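Local coordinates for protein probable tRNA pseudouridine synthase D (Methanosarcina mazei, PDB 1Z2Z) that probably converts uridine-13 of transfer RNA into pseudouridine, as a member of the TruD family of pseudouridine synthases, at residues Ile189-Tyr201 with Glu252-Leu265. Numbering follows the deposited sequence.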
loop_
_atom_site.group_PDB
_atom_site.type_symbol
_atom_site.label_atom_id
_atom_site.label_comp_id
_atom_site.label_asym_id
_atom_site.label_seq_id
_atom_site.Cartn_x
_atom_site.Cartn_y
_atom_site.Cartn_z
ATOM N N ILE A 189 12.787 13.954 -11.707
ATOM C CA ILE A 189 12.618 13.733 -13.137
ATOM C C ILE A 189 11.694 14.800 -13.733
ATOM O O ILE A 189 12.057 15.470 -14.699
ATOM C CB ILE A 189 12.060 12.319 -13.414
ATOM C CG1 ILE A 189 12.906 11.279 -12.688
ATOM C CG2 ILE A 189 12.140 12.003 -14.892
ATOM C CD1 ILE A 189 12.340 9.883 -12.778
ATOM N N VAL A 190 10.511 14.964 -13.144
ATOM C CA VAL A 190 9.534 15.961 -13.593
ATOM C C VAL A 190 10.174 17.344 -13.750
ATOM O O VAL A 190 10.015 18.011 -14.778
ATOM C CB VAL A 190 8.363 16.080 -12.584
ATOM C CG1 VAL A 190 7.527 17.314 -12.882
ATOM C CG2 VAL A 190 7.502 14.834 -12.644
ATOM N N GLU A 191 10.891 17.771 -12.714
ATOM C CA GLU A 191 11.562 19.065 -12.706
ATOM C C GLU A 191 12.642 19.123 -13.778
ATOM O O GLU A 191 13.086 20.207 -14.162
ATOM C CB GLU A 191 12.195 19.315 -11.339
ATOM C CG GLU A 191 11.221 19.280 -10.179
ATOM C CD GLU A 191 11.919 19.352 -8.834
ATOM O OE1 GLU A 191 11.218 19.467 -7.805
ATOM O OE2 GLU A 191 13.170 19.287 -8.805
ATOM N N GLY A 192 13.065 17.950 -14.247
ATOM C CA GLY A 192 14.090 17.877 -15.270
ATOM C C GLY A 192 15.418 17.362 -14.753
ATOM O O GLY A 192 16.261 16.918 -15.526
ATOM N N ASN A 193 15.619 17.413 -13.443
ATOM C CA ASN A 193 16.873 16.945 -12.869
ATOM C C ASN A 193 17.033 15.435 -12.924
ATOM O O ASN A 193 16.212 14.696 -12.386
ATOM C CB ASN A 193 16.982 17.393 -11.419
ATOM C CG ASN A 193 17.038 18.885 -11.288
ATOM O OD1 ASN A 193 18.009 19.520 -11.706
ATOM N ND2 ASN A 193 15.992 19.466 -10.711
ATOM N N PHE A 194 18.089 14.973 -13.581
ATOM C CA PHE A 194 18.342 13.542 -13.643
ATOM C C PHE A 194 19.578 13.201 -12.829
ATOM O O PHE A 194 19.842 12.035 -12.539
ATOM C CB PHE A 194 18.498 13.075 -15.088
ATOM C CG PHE A 194 17.189 12.806 -15.770
ATOM C CD1 PHE A 194 16.383 13.855 -16.195
ATOM C CD2 PHE A 194 16.754 11.500 -15.969
ATOM C CE1 PHE A 194 15.158 13.608 -16.804
ATOM C CE2 PHE A 194 15.530 11.242 -16.575
ATOM C CZ PHE A 194 14.732 12.298 -16.996
ATOM N N GLU A 195 20.321 14.240 -12.456
ATOM C CA GLU A 195 21.528 14.106 -11.648
ATOM C C GLU A 195 21.118 13.728 -10.226
ATOM O O GLU A 195 21.832 13.005 -9.528
ATOM C CB GLU A 195 22.281 15.438 -11.608
ATOM C CG GLU A 195 23.533 15.415 -10.744
ATOM C CD GLU A 195 24.784 15.144 -11.548
ATOM O OE1 GLU A 195 25.790 14.679 -10.963
ATOM O OE2 GLU A 195 24.760 15.413 -12.769
ATOM N N LYS A 196 19.963 14.237 -9.806
ATOM C CA LYS A 196 19.441 13.970 -8.474
ATOM C C LYS A 196 18.536 12.742 -8.453
ATOM O O LYS A 196 18.616 11.926 -7.537
ATOM C CB LYS A 196 18.679 15.196 -7.949
ATOM C CG LYS A 196 19.534 16.465 -7.858
ATOM C CD LYS A 196 20.753 16.253 -6.955
ATOM C CE LYS A 196 21.696 17.448 -6.967
ATOM N NZ LYS A 196 22.893 17.217 -6.106
ATOM N N ALA A 197 17.680 12.608 -9.461
ATOM C CA ALA A 197 16.768 11.470 -9.541
ATOM C C ALA A 197 17.536 10.152 -9.582
ATOM O O ALA A 197 17.088 9.143 -9.033
ATOM C CB ALA A 197 15.878 11.589 -10.773
ATOM N N ALA A 198 18.693 10.162 -10.238
ATOM C CA ALA A 198 19.509 8.964 -10.338
ATOM C C ALA A 198 20.277 8.735 -9.048
ATOM O O ALA A 198 20.386 7.605 -8.575
ATOM C CB ALA A 198 20.471 9.082 -11.504
ATOM N N LEU A 199 20.809 9.807 -8.475
ATOM C CA LEU A 199 21.565 9.699 -7.234
ATOM C C LEU A 199 20.687 9.310 -6.051
ATOM O O LEU A 199 21.105 8.538 -5.193
ATOM C CB LEU A 199 22.281 11.018 -6.936
ATOM C CG LEU A 199 23.787 11.079 -7.225
ATOM C CD1 LEU A 199 24.088 10.628 -8.653
ATOM C CD2 LEU A 199 24.267 12.504 -6.993
ATOM N N LEU A 200 19.470 9.842 -6.006
ATOM C CA LEU A 200 18.548 9.534 -4.921
ATOM C C LEU A 200 18.223 8.046 -4.855
ATOM O O LEU A 200 17.831 7.540 -3.805
ATOM C CB LEU A 200 17.246 10.323 -5.089
ATOM C CG LEU A 200 17.271 11.833 -4.838
ATOM C CD1 LEU A 200 15.949 12.447 -5.270
ATOM C CD2 LEU A 200 17.535 12.103 -3.367
ATOM N N TYR A 201 18.380 7.348 -5.978
ATOM C CA TYR A 201 18.086 5.917 -6.048
ATOM C C TYR A 201 19.366 5.103 -5.903
ATOM O O TYR A 201 19.402 4.095 -5.202
ATOM C CB TYR A 201 17.407 5.584 -7.385
ATOM C CG TYR A 201 16.867 4.173 -7.474
ATOM C CD1 TYR A 201 15.640 3.837 -6.904
ATOM C CD2 TYR A 201 17.606 3.162 -8.080
ATOM C CE1 TYR A 201 15.166 2.526 -6.932
ATOM C CE2 TYR A 201 17.142 1.850 -8.109
ATOM C CZ TYR A 201 15.924 1.538 -7.530
ATOM O OH TYR A 201 15.487 0.234 -7.522
ATOM N N GLU A 252 28.094 10.886 -16.689
ATOM C CA GLU A 252 27.112 11.966 -16.683
ATOM C C GLU A 252 25.874 11.607 -17.493
ATOM O O GLU A 252 25.099 12.485 -17.863
ATOM C CB GLU A 252 27.726 13.254 -17.240
ATOM C CG GLU A 252 28.913 13.782 -16.447
ATOM C CD GLU A 252 28.555 14.160 -15.019
ATOM O OE1 GLU A 252 28.235 13.254 -14.219
ATOM O OE2 GLU A 252 28.589 15.369 -14.698
ATOM N N ASP A 253 25.684 10.318 -17.763
ATOM C CA ASP A 253 24.531 9.874 -18.540
ATOM C C ASP A 253 23.401 9.416 -17.621
ATOM O O ASP A 253 22.782 8.367 -17.833
ATOM C CB ASP A 253 24.937 8.743 -19.492
ATOM C CG ASP A 253 23.980 8.596 -20.669
ATOM O OD1 ASP A 253 23.694 9.615 -21.338
ATOM O OD2 ASP A 253 23.526 7.463 -20.936
ATOM N N TYR A 254 23.143 10.221 -16.595
ATOM C CA TYR A 254 22.088 9.937 -15.634
ATOM C C TYR A 254 20.747 9.821 -16.355
ATOM O O TYR A 254 19.853 9.102 -15.910
ATOM C CB TYR A 254 22.033 11.050 -14.586
ATOM C CG TYR A 254 23.352 11.269 -13.882
ATOM C CD1 TYR A 254 23.860 10.322 -12.996
ATOM C CD2 TYR A 254 24.116 12.404 -14.138
ATOM C CE1 TYR A 254 25.105 10.499 -12.386
ATOM C CE2 TYR A 254 25.360 12.591 -13.536
ATOM C CZ TYR A 254 25.848 11.639 -12.663
ATOM O OH TYR A 254 27.078 11.832 -12.079
ATOM N N SER A 255 20.609 10.521 -17.476
ATOM C CA SER A 255 19.361 10.474 -18.229
ATOM C C SER A 255 19.006 9.049 -18.638
ATOM O O SER A 255 17.884 8.600 -18.415
ATOM C CB SER A 255 19.436 11.383 -19.471
ATOM O OG SER A 255 20.599 11.146 -20.255
ATOM N N GLY A 256 19.973 8.342 -19.217
ATOM C CA GLY A 256 19.739 6.977 -19.653
ATOM C C GLY A 256 20.101 5.925 -18.625
ATOM O O GLY A 256 20.063 4.727 -18.912
ATOM N N SER A 257 20.454 6.360 -17.421
ATOM C CA SER A 257 20.810 5.410 -16.375
ATOM C C SER A 257 19.575 4.620 -15.932
ATOM O O SER A 257 19.693 3.648 -15.200
ATOM C CB SER A 257 21.428 6.133 -15.176
ATOM O OG SER A 257 20.459 6.899 -14.492
ATOM N N PHE A 258 18.396 5.028 -16.396
ATOM C CA PHE A 258 17.154 4.354 -16.038
ATOM C C PHE A 258 16.771 3.272 -17.025
ATOM O O PHE A 258 15.884 2.459 -16.754
ATOM C CB PHE A 258 16.013 5.358 -15.968
ATOM C CG PHE A 258 16.127 6.318 -14.834
ATOM C CD1 PHE A 258 15.880 5.904 -13.531
ATOM C CD2 PHE A 258 16.475 7.641 -15.065
ATOM C CE1 PHE A 258 15.978 6.797 -12.473
ATOM C CE2 PHE A 258 16.576 8.540 -14.015
ATOM C CZ PHE A 258 16.325 8.119 -12.717
ATOM N N ARG A 259 17.431 3.274 -18.178
ATOM C CA ARG A 259 17.153 2.305 -19.238
ATOM C C ARG A 259 17.792 0.946 -18.965
ATOM O O ARG A 259 17.899 0.105 -19.859
ATOM C CB ARG A 259 17.642 2.858 -20.585
ATOM C CG ARG A 259 16.559 2.922 -21.664
ATOM C CD ARG A 259 17.020 3.694 -22.898
ATOM N NE ARG A 259 15.955 3.875 -23.887
ATOM C CZ ARG A 259 14.798 4.498 -23.656
ATOM N NH1 ARG A 259 14.537 5.005 -22.459
ATOM N NH2 ARG A 259 13.900 4.627 -24.627
ATOM N N VAL A 260 18.206 0.735 -17.720
ATOM C CA VAL A 260 18.831 -0.517 -17.319
ATOM C C VAL A 260 17.871 -1.345 -16.459
ATOM O O VAL A 260 18.030 -2.560 -16.310
ATOM C CB VAL A 260 20.128 -0.230 -16.540
ATOM C CG1 VAL A 260 21.199 0.300 -17.487
ATOM C CG2 VAL A 260 19.857 0.798 -15.465
ATOM N N LEU A 261 16.871 -0.669 -15.905
ATOM C CA LEU A 261 15.857 -1.297 -15.061
ATOM C C LEU A 261 14.627 -1.597 -15.924
ATOM O O LEU A 261 14.260 -0.793 -16.780
ATOM C CB LEU A 261 15.456 -0.335 -13.936
ATOM C CG LEU A 261 16.565 0.479 -13.253
ATOM C CD1 LEU A 261 15.944 1.547 -12.364
ATOM C CD2 LEU A 261 17.468 -0.441 -12.452
ATOM N N PRO A 262 13.964 -2.746 -15.701
ATOM C CA PRO A 262 12.778 -3.098 -16.488
ATOM C C PRO A 262 11.679 -2.063 -16.309
ATOM O O PRO A 262 11.912 -1.014 -15.718
ATOM C CB PRO A 262 12.391 -4.463 -15.926
ATOM C CG PRO A 262 12.825 -4.367 -14.497
ATOM C CD PRO A 262 14.186 -3.727 -14.625
ATOM N N GLN A 263 10.487 -2.361 -16.820
ATOM C CA GLN A 263 9.331 -1.461 -16.709
ATOM C C GLN A 263 8.779 -1.326 -15.286
ATOM O O GLN A 263 7.753 -0.676 -15.077
ATOM C CB GLN A 263 8.212 -1.940 -17.631
ATOM C CG GLN A 263 7.940 -3.451 -17.589
ATOM C CD GLN A 263 7.371 -3.960 -16.263
ATOM O OE1 GLN A 263 8.082 -4.081 -15.262
ATOM N NE2 GLN A 263 6.078 -4.268 -16.261
ATOM N N ASN A 264 9.462 -1.947 -14.322
ATOM C CA ASN A 264 9.051 -1.914 -12.917
ATOM C C ASN A 264 9.202 -0.491 -12.401
ATOM O O ASN A 264 8.364 0.368 -12.683
ATOM C CB ASN A 264 9.918 -2.870 -12.079
ATOM C CG ASN A 264 9.249 -3.284 -10.761
ATOM O OD1 ASN A 264 9.888 -3.892 -9.891
ATOM N ND2 ASN A 264 7.964 -2.970 -10.619
ATOM N N LEU A 265 10.271 -0.234 -11.651
ATOM C CA LEU A 265 10.504 1.107 -11.124
ATOM C C LEU A 265 10.444 2.092 -12.278
ATOM O O LEU A 265 10.122 3.265 -12.088
ATOM C CB LEU A 265 11.873 1.204 -10.437
ATOM C CG LEU A 265 12.012 0.625 -9.029
ATOM C CD1 LEU A 265 11.014 1.296 -8.092
ATOM C CD2 LEU A 265 11.787 -0.874 -9.072
#
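Phe194 and Phe258 meet rim to rim at the tight centre of this contact, which illustrates how two segments can be fitted together without polar bonds between them. It joins helices 182-191 and 194-202 to the segment leading into helix 263-287, away from the predicted nucleophile, Asp86. The ring planes stand 70° apart, and CD2 of Phe194 comes to 3.6 Å from CE2 of Phe258. CD2 of Phe194 also lies close to Ser255 CA, approaching obliquely. Phe258, its CG anti to its own carbonyl carbon (chi1 -68°), directs its CZ corner at helix 194-202, 4.0 Å from Ala197 CB, and Ile189 CD1 from the preceding helix reaches that corner too. Between the aromatic residues, the small Ala198 probably allows the close approach: its CB lies 3.9 Å from Tyr254 CD1 and also packs on Ser257 OG. That hydroxyl is satisfied within its own segment, bonded to Tyr254 O at 2.7 Å.

Tyr254 carries the packing outward. Leu199 CD1 touches CE1 obliquely, and the Glu195 carboxylate crosses the CD2-CE2 side, turned 64° from the ring. Replacing Tyr254 with an alanine would probably open a gap beside Ala198 and Leu199 and leave Glu252 OE1 without the phenol that donates to it at 2.8 Å.

Farther along, the contact is sparser: Tyr201 OH abuts Leu265 CG at 3.8 Å, at the start of helix 263-287, while its ring meets Phe269 of that helix edge-to-face. The solvent-facing margin is looser and polar, with Glu195 OE2 and Glu252 OE2 4.3 Å apart. These like charges probably disfavour close approach and may raise the proton affinity of one carboxylate. Since the two segments share neither a hydrogen bond nor a salt bridge, their cohesion appears to rest on apolar and aromatic packing, with the like charges kept at the margin.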